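Local coordinates for twin-arginine translocation pathway signal protein (Burkholderia phytofirmans, PDB 2RJO), which probably serves as a periplasmic sugar-binding protein, holding beta-D-galactopyranose in the cleft between its two lobes, at residues Leu8-Arg13 with Leu36-Leu41; Val66-Pro71 with Ile259-Gly264. One frame throughout, in Å; residues are numbered along the deposited sequence.

Contact 1. Residues Leu8-Arg13 with Leu36-Leu41; sequences LACSFR and LPYVPL. With GAL (beta-D-galactopyranose), chain B; SO4 (sulfate ion), chain D.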
loop_
_atom_site.group_PDB
_atom_site.type_symbol
_atom_site.label_atom_id
_atom_site.label_comp_id
_atom_site.label_asym_id
_atom_site.label_seq_id
_atom_site.Cartn_x
_atom_site.Cartn_y
_atom_site.Cartn_z
ATOM N N LEU A 8 -17.587 9.156 -8.488
ATOM C CA LEU A 8 -16.384 8.378 -8.273
ATOM C C LEU A 8 -15.971 8.638 -6.826
ATOM O O LEU A 8 -15.920 9.793 -6.395
ATOM C CB LEU A 8 -15.277 8.814 -9.244
ATOM C CG LEU A 8 -15.552 8.616 -10.738
ATOM C CD1 LEU A 8 -14.375 9.106 -11.551
ATOM C CD2 LEU A 8 -15.817 7.150 -11.024
ATOM N N ALA A 9 -15.699 7.575 -6.072
ATOM C CA ALA A 9 -15.294 7.730 -4.679
ATOM C C ALA A 9 -14.074 6.883 -4.356
ATOM O O ALA A 9 -13.867 5.820 -4.942
ATOM C CB ALA A 9 -16.432 7.360 -3.761
ATOM N N CYS A 10 -13.261 7.371 -3.424
ATOM C CA CYS A 10 -12.058 6.663 -3.012
ATOM C C CYS A 10 -11.982 6.618 -1.487
ATOM O O CYS A 10 -11.975 7.661 -0.821
ATOM C CB CYS A 10 -10.825 7.357 -3.586
ATOM S SG CYS A 10 -9.282 6.470 -3.323
ATOM N N SER A 11 -11.943 5.407 -0.937
ATOM C CA SER A 11 -11.879 5.219 0.507
ATOM C C SER A 11 -10.528 4.698 0.975
ATOM O O SER A 11 -10.006 3.716 0.444
ATOM C CB SER A 11 -12.968 4.247 0.973
ATOM O OG SER A 11 -12.821 3.961 2.357
ATOM N N PHE A 12 -9.973 5.356 1.986
ATOM C CA PHE A 12 -8.687 4.960 2.544
ATOM C C PHE A 12 -8.525 5.392 4.001
ATOM O O PHE A 12 -9.319 6.173 4.530
ATOM C CB PHE A 12 -7.555 5.508 1.673
ATOM C CG PHE A 12 -7.680 6.958 1.370
ATOM C CD1 PHE A 12 -7.096 7.911 2.200
ATOM C CD2 PHE A 12 -8.406 7.384 0.260
ATOM C CE1 PHE A 12 -7.228 9.279 1.929
ATOM C CE2 PHE A 12 -8.547 8.752 -0.022
ATOM C CZ PHE A 12 -7.957 9.698 0.816
ATOM N N ARG A 13 -7.486 4.884 4.649
ATOM C CA ARG A 13 -7.268 5.165 6.061
ATOM C C ARG A 13 -6.973 6.611 6.467
ATOM O O ARG A 13 -7.727 7.179 7.255
ATOM C CB ARG A 13 -6.182 4.232 6.610
ATOM C CG ARG A 13 -6.384 3.856 8.073
ATOM C CD ARG A 13 -5.440 2.768 8.533
ATOM N NE ARG A 13 -5.702 1.459 7.930
ATOM C CZ ARG A 13 -5.053 0.971 6.878
ATOM N NH1 ARG A 13 -4.092 1.684 6.296
ATOM N NH2 ARG A 13 -5.346 -0.242 6.418
ATOM N N LEU A 36 -16.014 13.488 -14.069
ATOM C CA LEU A 36 -17.038 12.995 -13.145
ATOM C C LEU A 36 -16.767 13.492 -11.726
ATOM O O LEU A 36 -15.619 13.673 -11.326
ATOM C CB LEU A 36 -17.094 11.460 -13.154
ATOM C CG LEU A 36 -17.469 10.773 -14.467
ATOM C CD1 LEU A 36 -17.221 9.289 -14.352
ATOM C CD2 LEU A 36 -18.916 11.037 -14.805
ATOM N N PRO A 37 -17.829 13.741 -10.951
ATOM C CA PRO A 37 -17.641 14.217 -9.580
ATOM C C PRO A 37 -16.834 13.211 -8.766
ATOM O O PRO A 37 -16.991 11.995 -8.921
ATOM C CB PRO A 37 -19.075 14.395 -9.073
ATOM C CG PRO A 37 -19.850 13.389 -9.873
ATOM C CD PRO A 37 -19.258 13.548 -11.252
ATOM N N TYR A 38 -15.972 13.734 -7.904
ATOM C CA TYR A 38 -15.106 12.917 -7.072
ATOM C C TYR A 38 -15.403 13.093 -5.587
ATOM O O TYR A 38 -15.664 14.204 -5.139
ATOM C CB TYR A 38 -13.648 13.284 -7.333
ATOM C CG TYR A 38 -12.704 12.553 -6.434
ATOM C CD1 TYR A 38 -12.631 11.168 -6.465
ATOM C CD2 TYR A 38 -11.890 13.243 -5.538
ATOM C CE1 TYR A 38 -11.773 10.476 -5.630
ATOM C CE2 TYR A 38 -11.018 12.559 -4.687
ATOM C CZ TYR A 38 -10.967 11.172 -4.744
ATOM O OH TYR A 38 -10.110 10.478 -3.924
ATOM N N VAL A 39 -15.338 11.997 -4.831
ATOM C CA VAL A 39 -15.608 12.023 -3.396
ATOM C C VAL A 39 -14.578 11.227 -2.610
ATOM O O VAL A 39 -14.547 10.001 -2.675
ATOM C CB VAL A 39 -16.995 11.449 -3.081
ATOM C CG1 VAL A 39 -17.272 11.548 -1.588
ATOM C CG2 VAL A 39 -18.041 12.196 -3.859
ATOM N N PRO A 40 -13.705 11.920 -1.867
ATOM C CA PRO A 40 -12.710 11.173 -1.102
ATOM C C PRO A 40 -13.289 10.799 0.253
ATOM O O PRO A 40 -14.024 11.577 0.844
ATOM C CB PRO A 40 -11.553 12.162 -1.003
ATOM C CG PRO A 40 -12.263 13.469 -0.860
ATOM C CD PRO A 40 -13.419 13.366 -1.843
ATOM N N LEU A 41 -12.987 9.599 0.732
ATOM C CA LEU A 41 -13.485 9.169 2.030
ATOM C C LEU A 41 -12.313 8.699 2.886
ATOM O O LEU A 41 -11.509 7.880 2.444
ATOM C CB LEU A 41 -14.517 8.046 1.861
ATOM C CG LEU A 41 -15.789 8.384 1.056
ATOM C CD1 LEU A 41 -16.691 7.161 1.005
ATOM C CD2 LEU A 41 -16.537 9.553 1.678
HETATM C C1 GAL B . -0.707 1.846 4.231
HETATM C C2 GAL B . 0.705 1.400 3.787
HETATM C C3 GAL B . 0.581 0.607 2.467
HETATM C C4 GAL B . -0.325 -0.612 2.708
HETATM C C5 GAL B . -1.702 -0.067 3.181
HETATM C C6 GAL B . -2.623 -1.242 3.438
HETATM O O1 GAL B . -0.600 2.570 5.471
HETATM O O2 GAL B . 1.524 2.548 3.572
HETATM O O3 GAL B . 1.866 0.156 2.043
HETATM O O4 GAL B . 0.249 -1.417 3.738
HETATM O O5 GAL B . -1.559 0.684 4.432
HETATM O O6 GAL B . -3.871 -0.726 3.859
HETATM S S SO4 D . -2.098 4.929 7.554
HETATM O O1 SO4 D . -3.294 5.809 7.602
HETATM O O2 SO4 D . -2.495 3.506 7.642
HETATM O O3 SO4 D . -1.167 5.288 8.653
HETATM O O4 SO4 D . -1.419 5.136 6.257
#
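Strands 7-12 and 38-42, with helix 18-34 between them, form a beta-alpha-beta unit of the periplasmic-binding-protein fold, and L8-R13 pairs with L36-L41 as its two parallel strands. L8 N donates to P37 O over 2.9 Å, and L8 O then takes V39 N, a more bent bond (138° at the hydrogen). C10 N and C10 O are spent in the same way on V39 O and L41 N, and F12 N on L41 O closes the series. L8, C10 and F12 direct backbone N-H or C=O groups to this neighbour; A9 and S11 direct theirs to strand 65-69 on the other edge.

The side chains divide by face. On the face of L8, C10 and Y38, which helix 18-34 covers, Y38 has CG anti to its backbone N (chi1 176°), and the ring runs along the sheet until OH lies 3.2 Å from C10 CB, which sits at the ring edge; OH also makes a weak hydrogen bond to N24 ND2 of that helix. Nearer the start, L8 CD1 meets L36 CB at 3.9 Å, the two leucines crossing at a slant. Across the sheet, A9 CB packs on V39 CB at 4.2 Å, and L57 of helix 47-60 covers both. L41 O, besides accepting from F12 N, lies over one face of the F12 ring, offset toward its rim.

Beyond the paired region the chain leads into the sugar cleft. The R13 guanidinium meets galactose O6 at its edge and in plane, NH2 to O6 being 3.0 Å, while NH1 reaches sulfate O2 at 2.8 Å. NE bonds to N72 OD1, which would restrict rotation of the group. The chemistry thus changes from strand to following loop, from backbone pairing with apolar packing to a guanidinium whose N-H groups bond the sugar and a sulfate probably acquired from the crystallisation liquor.

Contact 2. Residues Val66-Pro71 with Ile259-Gly264; sequences VLNVDP and IGLSMG. With GAL (beta-D-galactopyranose), chain B.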
loop_
_atom_site.group_PDB
_atom_site.type_symbol
_atom_site.label_atom_id
_atom_site.label_comp_id
_atom_site.label_asym_id
_atom_site.label_seq_id
_atom_site.Cartn_x
_atom_site.Cartn_y
_atom_site.Cartn_z
ATOM N N VAL A 66 -18.904 4.441 -8.350
ATOM C CA VAL A 66 -17.742 3.618 -8.652
ATOM C C VAL A 66 -16.744 3.868 -7.525
ATOM O O VAL A 66 -16.197 4.961 -7.396
ATOM C CB VAL A 66 -17.087 4.000 -9.994
ATOM C CG1 VAL A 66 -15.807 3.200 -10.193
ATOM C CG2 VAL A 66 -18.050 3.725 -11.137
ATOM N N LEU A 67 -16.518 2.842 -6.717
ATOM C CA LEU A 67 -15.627 2.939 -5.573
ATOM C C LEU A 67 -14.289 2.209 -5.695
ATOM O O LEU A 67 -14.237 1.055 -6.120
ATOM C CB LEU A 67 -16.363 2.421 -4.341
ATOM C CG LEU A 67 -15.579 2.402 -3.034
ATOM C CD1 LEU A 67 -15.307 3.830 -2.612
ATOM C CD2 LEU A 67 -16.368 1.672 -1.976
ATOM N N ASN A 68 -13.210 2.895 -5.324
ATOM C CA ASN A 68 -11.868 2.313 -5.323
ATOM C C ASN A 68 -11.443 2.400 -3.866
ATOM O O ASN A 68 -11.076 3.475 -3.391
ATOM C CB ASN A 68 -10.903 3.119 -6.197
ATOM C CG ASN A 68 -9.514 2.505 -6.238
ATOM O OD1 ASN A 68 -9.350 1.324 -5.950
ATOM N ND2 ASN A 68 -8.513 3.299 -6.614
ATOM N N VAL A 69 -11.493 1.274 -3.161
ATOM C CA VAL A 69 -11.183 1.263 -1.735
ATOM C C VAL A 69 -10.052 0.368 -1.233
ATOM O O VAL A 69 -9.854 -0.754 -1.704
ATOM C CB VAL A 69 -12.462 0.905 -0.925
ATOM C CG1 VAL A 69 -12.988 -0.460 -1.371
ATOM C CG2 VAL A 69 -12.168 0.896 0.573
ATOM N N ASP A 70 -9.327 0.897 -0.254
ATOM C CA ASP A 70 -8.224 0.219 0.422
ATOM C C ASP A 70 -8.847 -0.078 1.798
ATOM O O ASP A 70 -8.820 0.768 2.687
ATOM C CB ASP A 70 -7.041 1.190 0.576
ATOM C CG ASP A 70 -5.832 0.566 1.277
ATOM O OD1 ASP A 70 -6.000 -0.364 2.096
ATOM O OD2 ASP A 70 -4.699 1.025 1.016
ATOM N N PRO A 71 -9.446 -1.274 1.975
ATOM C CA PRO A 71 -10.073 -1.651 3.248
ATOM C C PRO A 71 -9.166 -1.498 4.464
ATOM O O PRO A 71 -8.034 -1.978 4.463
ATOM C CB PRO A 71 -10.479 -3.106 3.011
ATOM C CG PRO A 71 -10.809 -3.116 1.563
ATOM C CD PRO A 71 -9.641 -2.340 0.978
ATOM N N ILE A 259 -6.250 4.132 -11.449
ATOM C CA ILE A 259 -6.549 2.914 -12.186
ATOM C C ILE A 259 -7.701 2.120 -11.554
ATOM O O ILE A 259 -8.555 1.603 -12.266
ATOM C CB ILE A 259 -5.297 2.011 -12.293
ATOM C CG1 ILE A 259 -5.366 1.179 -13.581
ATOM C CG2 ILE A 259 -5.213 1.078 -11.078
ATOM C CD1 ILE A 259 -5.410 2.003 -14.851
ATOM N N GLY A 260 -7.728 2.037 -10.225
ATOM C CA GLY A 260 -8.796 1.317 -9.549
ATOM C C GLY A 260 -10.157 1.796 -10.024
ATOM O O GLY A 260 -11.027 0.986 -10.363
ATOM N N LEU A 261 -10.332 3.117 -10.059
ATOM C CA LEU A 261 -11.577 3.732 -10.513
ATOM C C LEU A 261 -11.781 3.539 -12.019
ATOM O O LEU A 261 -12.899 3.361 -12.477
ATOM C CB LEU A 261 -11.570 5.229 -10.210
ATOM C CG LEU A 261 -11.580 5.715 -8.763
ATOM C CD1 LEU A 261 -11.478 7.229 -8.769
ATOM C CD2 LEU A 261 -12.853 5.266 -8.055
ATOM N N SER A 262 -10.694 3.596 -12.781
ATOM C CA SER A 262 -10.778 3.419 -14.221
ATOM C C SER A 262 -11.378 2.042 -14.540
ATOM O O SER A 262 -12.310 1.938 -15.336
ATOM C CB SER A 262 -9.388 3.561 -14.840
ATOM O OG SER A 262 -9.442 3.480 -16.248
HETATM N N MSE A 263 -10.843 0.994 -13.915
HETATM C CA MSE A 263 -11.346 -0.368 -14.116
HETATM C C MSE A 263 -12.835 -0.398 -13.791
HETATM O O MSE A 263 -13.657 -0.894 -14.570
HETATM C CB MSE A 263 -10.643 -1.358 -13.182
HETATM C CG MSE A 263 -9.233 -1.733 -13.572
HETATM SE SE MSE A 263 -8.428 -2.728 -12.304
HETATM C CE MSE A 263 -6.938 -1.866 -12.145
ATOM N N GLY A 264 -13.163 0.137 -12.620
ATOM C CA GLY A 264 -14.539 0.166 -12.179
ATOM C C GLY A 264 -15.471 0.905 -13.116
ATOM O O GLY A 264 -16.568 0.426 -13.387
HETATM C C1 GAL B . -0.707 1.846 4.231
HETATM C C2 GAL B . 0.705 1.400 3.787
HETATM C C3 GAL B . 0.581 0.607 2.467
HETATM C C4 GAL B . -0.325 -0.612 2.708
HETATM C C5 GAL B . -1.702 -0.067 3.181
HETATM C C6 GAL B . -2.623 -1.242 3.438
HETATM O O1 GAL B . -0.600 2.570 5.471
HETATM O O2 GAL B . 1.524 2.548 3.572
HETATM O O3 GAL B . 1.866 0.156 2.043
HETATM O O4 GAL B . 0.249 -1.417 3.738
HETATM O O5 GAL B . -1.559 0.684 4.432
HETATM O O6 GAL B . -3.871 -0.726 3.859
#
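G260 of helix 253-268 meets N68 of strand 65-69 where the helix lies against the sheet; the axis of helical residues 259-264 passes 7.3 Å from that of strand residues 66-69, their N-to-C directions 146° apart. The G260 CA stands about equally far from three atoms of the N68 amide: CG, OD1 and ND2 are each 3.6 Å away. A flat group can lie this close because glycine has no side chain on the side facing the strand. N68 stretches out with CG anti to its backbone N (chi1 -178°), which extends the amide to the helix, where ND2 bonds to the carbonyl oxygens of L256 and G257 one turn earlier. The buried amide is thereby tied to the helix backbone, although no hydrogen bond joins V66-P71 to I259-G264.

L261 adds an apolar contact. Its CD2 methyl fits beside the strand backbone, 3.4 Å from both V66 O and N68 CB, with V66 CG1 farther off at 4.2 Å. One turn on from G260, G264 again brings bare backbone to the strand, and V66 CG1 rests 3.7 Å from its carbonyl carbon; the same methyl is equally near L261 O.

Past the strand, D70 enters the sugar site, its OD1 accepting a hydrogen bond from galactose O6 at 2.8 Å while OD2 bonds to Y20 OH. In the fold, strand 65-69 runs between strands 7-12 and 90-94, and T92 OG1 of the latter hydrogen-bonds to G260 O. Helix 253-268 packs on the sheet face that carries V66 and N68, beside helix 18-34, whose A27 and F30 touch L261 and whose F23 touches N68.

Contacts 1 and 2 share one sheet, in which strands 7-12 and 65-69 are neighbours, and a probable hydrogen bond from A9 N to V66 O joins them directly. Contact 2 is wholly buried, whereas contact 1 extends from the core at L8-F12 to the more exposed residues of L36-L41. Their chemistry follows this placement: strand-to-strand pairing spends backbone N-H and carbonyl groups, while the strand-to-helix contact relies on van der Waals packing of V66, L261 and the N68 amide, with glycine backbone facing the strand. L261 bridges the two, since its CD2 also packs on A9 O. Both adjacent strands finish at the cleft, delivering R13 and D70 to the same galactose hydroxyl, O6.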